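Local atomic coordinates of fuculose-1-phosphate aldolase (Thermus thermophilus, PDB entry 2FK5), a protein that belongs to the class II aldolase and adducin family, an alpha/beta fold in which helices pack against a central mixed beta-sheet. Residues R75-R80 and L134-A139; F29-K34 and A83-H88. One frame throughout, in Å; residues are numbered along the deposited sequence.

Contact 1: residues R75-R80 and L134-A139; sequences REVYRR and LSVAEA
Two neighbouring helices on one face of the sheet in this alpha/beta fold, 71-80 and 130-142, pack side by side here through a small apolar seam with a salt-bridge network along one flank. The axes of 75-80 and 134-139 come within 8.3 Å at a crossing angle of -37°, and the close spacing rests on Ala-137, whose methyl carbon CB lies 3.6 Å from the carbonyl oxygen O of Glu-76. That methyl is set against the backbone of Glu-76 and Val-77, where the CA atoms of Val-77 and Ala-137 come within 4.3 Å. Deeper in, Val-77 brings CG2, the branch beside its backbone N, to 4.0 Å from CG1 of Val-136.

Arg-80 does the reaching. Its chain runs extended from CG to NE, passing the Ala-137 methyl, and a turn at the last torsion swings the guanidinium so that CD1 of Leu-134 sits over the centre of one face, 3.3 Å from CZ of Arg-80. Arg-80 NH1 then meets OE2 of Glu-138 at 3.0 Å, a bent bond (132° at the hydrogen) with guanidinium and carboxylate planes 82° apart. Within its own helix, Arg-80 NE binds OE2 of Glu-76 at 2.6 Å, nearly in the guanidinium plane, while Arg-79 NH1 takes OE1 of Glu-76 at 3.1 Å. Glu-76 is thus gripped through both oxygens, which probably favours its ionised form.

Toward the sheet, Val-77 also touches Leu-86 of strand 85-89, whereas Val-136 rests on Leu-121 of strand 118-121.

Contact 2: residues F29-K34 and A83-H88; sequences FSVRTK and ARALVH
Strands 28-32 and 85-89 meet as antiparallel neighbours inside the central sheet, and the tight part of the contact is the pairing of Ser-30 with Leu-86. This hydrogen-bonded pair closes a two-bond ring: Ser-30 N gives to Leu-86 O at 2.9 Å, and Leu-86 N returns a bond to Ser-30 O. Non-hydrogen-bonded pairs flank it. In one, CB of Phe-29 lies 4.0 Å from CG2 of Val-87; in the other, CG1 of Val-31, set beside its own backbone N (chi1 -62°), reaches CB of Ala-85 at 4.1 Å. On the opposite face, OG of Ser-30 packs against CB of Leu-86 and hydrogen-bonds to His-74, with Tyr-78 covering it from the same helix.

Toward Arg-32 and Arg-84 the pairing becomes looser and wetter. A backbone bond still links Arg-32 N to Arg-84 O at 2.9 Å, but one water bridges Arg-32 O and Arg-84 O, donating to both. A second water accepts from Arg-32 NE at 3.1 Å, in the guanidinium plane, and lies 2.8 Å from Ala-83 O. The exposed Arg-84 folds back to lay the edge of its guanidinium beside CG of Arg-32, while Arg-32 NH1 turns to the carbonyl of Gly-36.

Arg-84 and Ala-85 together face Gly-157 in a classic beta bulge with strand 152-157, and strand 36-40 pairs along the other edge of 28-32. Helix 162-191 covers the Val-31, Ala-85 and Val-87 face; helix 71-80 covers the face of Ser-30 and Leu-86.

Overall arrangement
Contact 1 and contact 2 lie in one alpha/beta domain, their centres about 12 Å apart, as a helix pair and the sheet beneath it. Their segments alternate along the chain: 29-34, 75-80, 83-88, then 134-139. Helix 71-80 runs almost directly into strand 85-89, so a short turn joins one half of each contact. Tyr-78 makes the direct connection: it points away from helix 130-142, and its OH lies 2.7 Å from Ser-30 OG, a probable hydrogen bond. Helix 71-80 therefore packs on strands 28-32 and 85-89 and, beside it on the same face, against helix 130-142, while helix 162-191 packs on the sheet's other face, giving a layered helix-sheet-helix arrangement.

Contact 1: residues R75-R80 and L134-A139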
ATOM      1  N   ARG A  75      -7.770 -17.995 -25.268  1.00 23.15           N
ATOM      2  CA  ARG A  75      -8.637 -19.050 -25.782  1.00 24.18           C
ATOM      3  C   ARG A  75      -7.847 -20.170 -26.457  1.00 25.44           C
ATOM      4  O   ARG A  75      -8.084 -21.355 -26.205  1.00 23.92           O
ATOM      5  CB  ARG A  75      -9.647 -18.469 -26.773  1.00 28.65           C
ATOM      6  CG  ARG A  75     -10.640 -19.512 -27.289  1.00 30.92           C
ATOM      7  CD  ARG A  75     -11.628 -18.896 -28.246  1.00 29.52           C
ATOM      8  NE  ARG A  75     -10.969 -18.418 -29.454  1.00 38.53           N
ATOM      9  CZ  ARG A  75     -11.611 -17.880 -30.483  1.00 37.60           C
ATOM     10  NH1 ARG A  75     -12.932 -17.756 -30.444  1.00 29.00           N
ATOM     11  NH2 ARG A  75     -10.935 -17.467 -31.549  1.00 34.72           N
ATOM     12  N   GLU A  76      -6.893 -19.794 -27.302  1.00 26.55           N
ATOM     13  CA  GLU A  76      -6.092 -20.784 -28.013  1.00 23.21           C
ATOM     14  C   GLU A  76      -5.257 -21.606 -27.042  1.00 30.50           C
ATOM     15  O   GLU A  76      -5.093 -22.808 -27.221  1.00 24.71           O
ATOM     16  CB  GLU A  76      -5.194 -20.088 -29.043  1.00 26.86           C
ATOM     17  CG  GLU A  76      -4.732 -20.991 -30.179  1.00 28.25           C
ATOM     18  CD  GLU A  76      -5.894 -21.588 -30.960  1.00 34.35           C
ATOM     19  OE1 GLU A  76      -6.867 -20.853 -31.231  1.00 34.24           O
ATOM     20  OE2 GLU A  76      -5.830 -22.786 -31.309  1.00 40.46           O
ATOM     21  N   VAL A  77      -4.725 -20.962 -26.005  1.00 27.67           N
ATOM     22  CA  VAL A  77      -3.934 -21.683 -25.011  1.00 20.19           C
ATOM     23  C   VAL A  77      -4.798 -22.728 -24.312  1.00 19.81           C
ATOM     24  O   VAL A  77      -4.365 -23.850 -24.074  1.00 27.06           O
ATOM     25  CB  VAL A  77      -3.360 -20.726 -23.922  1.00 25.84           C
ATOM     26  CG1 VAL A  77      -2.711 -21.532 -22.816  1.00 24.57           C
ATOM     27  CG2 VAL A  77      -2.351 -19.774 -24.535  1.00 27.87           C
ATOM     28  N   TYR A  78      -6.025 -22.358 -23.971  1.00 22.92           N
ATOM     29  CA  TYR A  78      -6.902 -23.302 -23.296  1.00 18.87           C
ATOM     30  C   TYR A  78      -7.337 -24.416 -24.248  1.00 23.70           C
ATOM     31  O   TYR A  78      -7.506 -25.558 -23.832  1.00 27.62           O
ATOM     32  CB  TYR A  78      -8.118 -22.580 -22.728  1.00 19.80           C
ATOM     33  CG  TYR A  78      -7.776 -21.724 -21.531  1.00 23.25           C
ATOM     34  CD1 TYR A  78      -8.175 -20.394 -21.469  1.00 25.53           C
ATOM     35  CD2 TYR A  78      -7.050 -22.251 -20.463  1.00 25.80           C
ATOM     36  CE1 TYR A  78      -7.857 -19.596 -20.360  1.00 26.32           C
ATOM     37  CE2 TYR A  78      -6.725 -21.464 -19.350  1.00 28.33           C
ATOM     38  CZ  TYR A  78      -7.134 -20.139 -19.312  1.00 21.34           C
ATOM     39  OH  TYR A  78      -6.807 -19.346 -18.231  1.00 24.44           O
ATOM     40  N   ARG A  79      -7.506 -24.074 -25.519  1.00 27.65           N
ATOM     41  CA  ARG A  79      -7.896 -25.064 -26.522  1.00 32.19           C
ATOM     42  C   ARG A  79      -6.801 -26.114 -26.701  1.00 34.74           C
ATOM     43  O   ARG A  79      -7.062 -27.310 -26.638  1.00 41.64           O
ATOM     44  CB  ARG A  79      -8.139 -24.398 -27.876  1.00 25.58           C
ATOM     45  CG  ARG A  79      -9.436 -23.623 -28.030  1.00 31.08           C
ATOM     46  CD  ARG A  79      -9.423 -22.881 -29.366  1.00 34.10           C
ATOM     47  NE  ARG A  79     -10.714 -22.300 -29.726  1.00 33.64           N
ATOM     48  CZ  ARG A  79     -10.917 -21.559 -30.810  1.00 43.59           C
ATOM     49  NH1 ARG A  79      -9.910 -21.301 -31.636  1.00 39.55           N
ATOM     50  NH2 ARG A  79     -12.128 -21.090 -31.084  1.00 33.36           N
ATOM     51  N   ARG A  80      -5.571 -25.652 -26.904  1.00 33.83           N
ATOM     52  CA  ARG A  80      -4.438 -26.536 -27.153  1.00 30.27           C
ATOM     53  C   ARG A  80      -3.642 -27.088 -25.982  1.00 37.78           C
ATOM     54  O   ARG A  80      -2.843 -28.002 -26.170  1.00 39.39           O
ATOM     55  CB  ARG A  80      -3.470 -25.845 -28.116  1.00 30.65           C
ATOM     56  CG  ARG A  80      -4.075 -25.567 -29.472  1.00 40.50           C
ATOM     57  CD  ARG A  80      -3.206 -24.642 -30.305  1.00 41.28           C
ATOM     58  NE  ARG A  80      -3.824 -24.372 -31.597  1.00 43.73           N
ATOM     59  CZ  ARG A  80      -3.596 -25.080 -32.697  1.00 52.45           C
ATOM     60  NH1 ARG A  80      -2.750 -26.101 -32.664  1.00 41.86           N
ATOM     61  NH2 ARG A  80      -4.229 -24.778 -33.826  1.00 45.02           N
ATOM     62  N   LEU A 134      -1.421 -18.670 -31.886  1.00 28.13           N
ATOM     63  CA  LEU A 134      -0.924 -19.998 -32.219  1.00 31.54           C
ATOM     64  C   LEU A 134       0.469 -20.277 -31.656  1.00 23.62           C
ATOM     65  O   LEU A 134       0.700 -21.323 -31.046  1.00 23.68           O
ATOM     66  CB  LEU A 134      -0.926 -20.181 -33.739  1.00 33.64           C
ATOM     67  CG  LEU A 134      -0.612 -21.582 -34.257  1.00 42.24           C
ATOM     68  CD1 LEU A 134      -1.585 -22.585 -33.656  1.00 42.11           C
ATOM     69  CD2 LEU A 134      -0.711 -21.587 -35.774  1.00 46.57           C
ATOM     70  N   SER A 135       1.399 -19.342 -31.859  1.00 26.96           N
ATOM     71  CA  SER A 135       2.769 -19.503 -31.360  1.00 28.38           C
ATOM     72  C   SER A 135       2.802 -19.683 -29.842  1.00 23.53           C
ATOM     73  O   SER A 135       3.452 -20.589 -29.320  1.00 25.97           O
ATOM     74  CB  SER A 135       3.616 -18.279 -31.726  1.00 29.30           C
ATOM     75  OG  SER A 135       3.651 -18.097 -33.130  1.00 57.35           O
ATOM     76  N   VAL A 136       2.106 -18.795 -29.145  1.00 31.72           N
ATOM     77  CA  VAL A 136       2.039 -18.839 -27.690  1.00 28.28           C
ATOM     78  C   VAL A 136       1.440 -20.157 -27.208  1.00 24.40           C
ATOM     79  O   VAL A 136       2.006 -20.817 -26.340  1.00 26.32           O
ATOM     80  CB  VAL A 136       1.188 -17.666 -27.146  1.00 28.73           C
ATOM     81  CG1 VAL A 136       0.951 -17.831 -25.653  1.00 23.27           C
ATOM     82  CG2 VAL A 136       1.893 -16.341 -27.431  1.00 31.80           C
ATOM     83  N   ALA A 137       0.295 -20.539 -27.768  1.00 28.17           N
ATOM     84  CA  ALA A 137      -0.351 -21.785 -27.358  1.00 27.58           C
ATOM     85  C   ALA A 137       0.571 -22.978 -27.595  1.00 25.14           C
ATOM     86  O   ALA A 137       0.761 -23.815 -26.709  1.00 24.88           O
ATOM     87  CB  ALA A 137      -1.670 -21.972 -28.110  1.00 28.95           C
ATOM     88  N   GLU A 138       1.154 -23.067 -28.787  1.00 28.28           N
ATOM     89  CA  GLU A 138       2.048 -24.183 -29.056  1.00 29.26           C
ATOM     90  C   GLU A 138       3.215 -24.181 -28.081  1.00 27.79           C
ATOM     91  O   GLU A 138       3.619 -25.224 -27.587  1.00 28.93           O
ATOM     92  CB  GLU A 138       2.561 -24.134 -30.496  1.00 32.85           C
ATOM     93  CG  GLU A 138       1.539 -24.637 -31.511  1.00 35.87           C
ATOM     94  CD  GLU A 138       1.059 -26.044 -31.194  1.00 35.25           C
ATOM     95  OE1 GLU A 138       1.910 -26.919 -30.930  1.00 41.22           O
ATOM     96  OE2 GLU A 138      -0.168 -26.280 -31.212  1.00 37.89           O
ATOM     97  N   ALA A 139       3.747 -23.003 -27.786  1.00 29.38           N
ATOM     98  CA  ALA A 139       4.863 -22.906 -26.858  1.00 25.05           C
ATOM     99  C   ALA A 139       4.477 -23.373 -25.459  1.00 21.89           C
ATOM    100  O   ALA A 139       5.219 -24.108 -24.815  1.00 25.17           O
ATOM    101  CB  ALA A 139       5.371 -21.468 -26.802  1.00 36.94           C
TER

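Contact 2: residues F29-K34 and A83-H88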
ATOM      1  N   PHE A  29      -5.432 -11.515 -17.222  1.00 19.10           N
ATOM      2  CA  PHE A  29      -5.328 -12.863 -16.704  1.00 22.99           C
ATOM      3  C   PHE A  29      -6.661 -13.552 -16.723  1.00 21.54           C
ATOM      4  O   PHE A  29      -7.705 -12.904 -16.753  1.00 24.20           O
ATOM      5  CB  PHE A  29      -4.711 -12.902 -15.301  1.00 32.96           C
ATOM      6  CG  PHE A  29      -4.927 -11.661 -14.497  1.00 28.26           C
ATOM      7  CD1 PHE A  29      -5.905 -11.618 -13.506  1.00 36.85           C
ATOM      8  CD2 PHE A  29      -4.119 -10.547 -14.697  1.00 29.94           C
ATOM      9  CE1 PHE A  29      -6.067 -10.473 -12.723  1.00 29.10           C
ATOM     10  CE2 PHE A  29      -4.274  -9.403 -13.925  1.00 34.10           C
ATOM     11  CZ  PHE A  29      -5.247  -9.368 -12.936  1.00 27.13           C
ATOM     12  N   SER A  30      -6.609 -14.875 -16.710  1.00 20.94           N
ATOM     13  CA  SER A  30      -7.816 -15.681 -16.778  1.00 24.25           C
ATOM     14  C   SER A  30      -7.641 -17.023 -16.106  1.00 23.46           C
ATOM     15  O   SER A  30      -6.523 -17.430 -15.758  1.00 23.16           O
ATOM     16  CB  SER A  30      -8.153 -15.940 -18.241  1.00 23.92           C
ATOM     17  OG  SER A  30      -7.107 -16.706 -18.833  1.00 23.09           O
ATOM     18  N   VAL A  31      -8.767 -17.718 -15.940  1.00 22.65           N
ATOM     19  CA  VAL A  31      -8.770 -19.057 -15.376  1.00 21.80           C
ATOM     20  C   VAL A  31      -9.746 -19.883 -16.224  1.00 21.95           C
ATOM     21  O   VAL A  31     -10.708 -19.353 -16.770  1.00 20.89           O
ATOM     22  CB  VAL A  31      -9.240 -19.095 -13.898  1.00 27.55           C
ATOM     23  CG1 VAL A  31      -8.294 -18.272 -13.037  1.00 22.73           C
ATOM     24  CG2 VAL A  31     -10.667 -18.577 -13.783  1.00 26.06           C
ATOM     25  N   ARG A  32      -9.464 -21.168 -16.339  1.00 24.67           N
ATOM     26  CA  ARG A  32     -10.309 -22.085 -17.104  1.00 28.05           C
ATOM     27  C   ARG A  32     -11.554 -22.347 -16.263  1.00 30.92           C
ATOM     28  O   ARG A  32     -11.461 -22.484 -15.041  1.00 27.78           O
ATOM     29  CB  ARG A  32      -9.562 -23.401 -17.321  1.00 27.79           C
ATOM     30  CG  ARG A  32     -10.261 -24.421 -18.214  1.00 31.38           C
ATOM     31  CD  ARG A  32     -10.039 -24.111 -19.689  1.00 34.65           C
ATOM     32  NE  ARG A  32     -10.371 -25.267 -20.517  1.00 42.28           N
ATOM     33  CZ  ARG A  32     -11.603 -25.594 -20.884  1.00 40.95           C
ATOM     34  NH1 ARG A  32     -12.625 -24.841 -20.507  1.00 29.35           N
ATOM     35  NH2 ARG A  32     -11.817 -26.693 -21.597  1.00 35.42           N
ATOM     36  N   THR A  33     -12.711 -22.393 -16.914  1.00 33.43           N
ATOM     37  CA  THR A  33     -13.975 -22.674 -16.238  1.00 32.76           C
ATOM     38  C   THR A  33     -14.689 -23.768 -17.029  1.00 35.39           C
ATOM     39  O   THR A  33     -14.263 -24.127 -18.128  1.00 31.87           O
ATOM     40  CB  THR A  33     -14.891 -21.452 -16.209  1.00 30.81           C
ATOM     41  OG1 THR A  33     -15.140 -21.015 -17.553  1.00 28.87           O
ATOM     42  CG2 THR A  33     -14.253 -20.320 -15.399  1.00 30.47           C
ATOM     43  N   LYS A  34     -15.777 -24.292 -16.478  1.00 39.12           N
ATOM     44  CA  LYS A  34     -16.531 -25.330 -17.171  1.00 39.33           C
ATOM     45  C   LYS A  34     -17.023 -24.823 -18.524  1.00 36.76           C
ATOM     46  O   LYS A  34     -17.032 -25.564 -19.506  1.00 45.53           O
ATOM     47  CB  LYS A  34     -17.718 -25.787 -16.314  1.00 35.94           C
ATOM     48  CG  LYS A  34     -17.300 -26.582 -15.079  1.00 47.57           C
ATOM     49  CD  LYS A  34     -18.497 -26.988 -14.228  1.00 48.45           C
ATOM     50  N   ALA A  83      -3.738 -25.917 -19.653  1.00 29.28           N
ATOM     51  CA  ALA A  83      -3.654 -24.766 -18.759  1.00 26.72           C
ATOM     52  C   ALA A  83      -4.946 -24.573 -17.988  1.00 28.80           C
ATOM     53  O   ALA A  83      -6.030 -24.728 -18.544  1.00 28.61           O
ATOM     54  CB  ALA A  83      -3.339 -23.513 -19.555  1.00 20.79           C
ATOM     55  N   ARG A  84      -4.821 -24.242 -16.703  1.00 28.03           N
ATOM     56  CA  ARG A  84      -5.973 -23.981 -15.843  1.00 28.14           C
ATOM     57  C   ARG A  84      -6.071 -22.486 -15.529  1.00 27.95           C
ATOM     58  O   ARG A  84      -7.081 -22.006 -15.018  1.00 26.34           O
ATOM     59  CB  ARG A  84      -5.868 -24.787 -14.547  1.00 28.59           C
ATOM     60  CG  ARG A  84      -6.074 -26.284 -14.747  1.00 33.23           C
ATOM     61  CD  ARG A  84      -7.428 -26.556 -15.391  1.00 43.22           C
ATOM     62  NE  ARG A  84      -7.784 -27.968 -15.338  1.00 59.19           N
ATOM     63  CZ  ARG A  84      -8.935 -28.463 -15.778  1.00 72.79           C
ATOM     64  NH1 ARG A  84      -9.847 -27.658 -16.310  1.00 72.87           N
ATOM     65  NH2 ARG A  84      -9.178 -29.764 -15.679  1.00 77.36           N
ATOM     66  N   ALA A  85      -5.010 -21.750 -15.843  1.00 25.36           N
ATOM     67  CA  ALA A  85      -4.991 -20.309 -15.630  1.00 23.87           C
ATOM     68  C   ALA A  85      -3.874 -19.708 -16.472  1.00 22.39           C
ATOM     69  O   ALA A  85      -2.894 -20.382 -16.773  1.00 23.21           O
ATOM     70  CB  ALA A  85      -4.769 -19.989 -14.147  1.00 20.04           C
ATOM     71  N   LEU A  86      -4.034 -18.450 -16.861  1.00 22.28           N
ATOM     72  CA  LEU A  86      -3.019 -17.779 -17.668  1.00 24.30           C
ATOM     73  C   LEU A  86      -2.822 -16.335 -17.227  1.00 22.27           C
ATOM     74  O   LEU A  86      -3.790 -15.618 -16.978  1.00 22.47           O
ATOM     75  CB  LEU A  86      -3.424 -17.796 -19.144  1.00 21.72           C
ATOM     76  CG  LEU A  86      -2.390 -17.292 -20.163  1.00 29.22           C
ATOM     77  CD1 LEU A  86      -1.172 -18.216 -20.149  1.00 27.97           C
ATOM     78  CD2 LEU A  86      -3.008 -17.263 -21.553  1.00 34.25           C
ATOM     79  N   VAL A  87      -1.567 -15.912 -17.123  1.00 21.92           N
ATOM     80  CA  VAL A  87      -1.267 -14.534 -16.756  1.00 18.31           C
ATOM     81  C   VAL A  87      -0.388 -13.934 -17.835  1.00 20.17           C
ATOM     82  O   VAL A  87       0.640 -14.510 -18.189  1.00 22.05           O
ATOM     83  CB  VAL A  87      -0.491 -14.421 -15.409  1.00 23.58           C
ATOM     84  CG1 VAL A  87       0.046 -12.998 -15.238  1.00 21.77           C
ATOM     85  CG2 VAL A  87      -1.395 -14.770 -14.241  1.00 21.17           C
ATOM     86  N   HIS A  88      -0.814 -12.798 -18.374  1.00 19.35           N
ATOM     87  CA  HIS A  88      -0.036 -12.093 -19.376  1.00 23.32           C
ATOM     88  C   HIS A  88       0.373 -10.787 -18.692  1.00 23.16           C
ATOM     89  O   HIS A  88      -0.476 -10.022 -18.235  1.00 22.83           O
ATOM     90  CB  HIS A  88      -0.866 -11.788 -20.627  1.00 24.23           C
ATOM     91  CG  HIS A  88      -0.106 -11.042 -21.681  1.00 27.76           C
ATOM     92  ND1 HIS A  88      -0.659 -10.012 -22.409  1.00 31.56           N
ATOM     93  CD2 HIS A  88       1.173 -11.161 -22.110  1.00 24.51           C
ATOM     94  CE1 HIS A  88       0.248  -9.524 -23.237  1.00 30.84           C
ATOM     95  NE2 HIS A  88       1.368 -10.202 -23.074  1.00 29.79           N
TER
HETATM   96  O   HOH W   1      -7.369 -26.111 -20.533  1.00 32.68           O
HETATM   97  O   HOH W   2      -9.131 -23.112 -13.605  1.00 38.20           O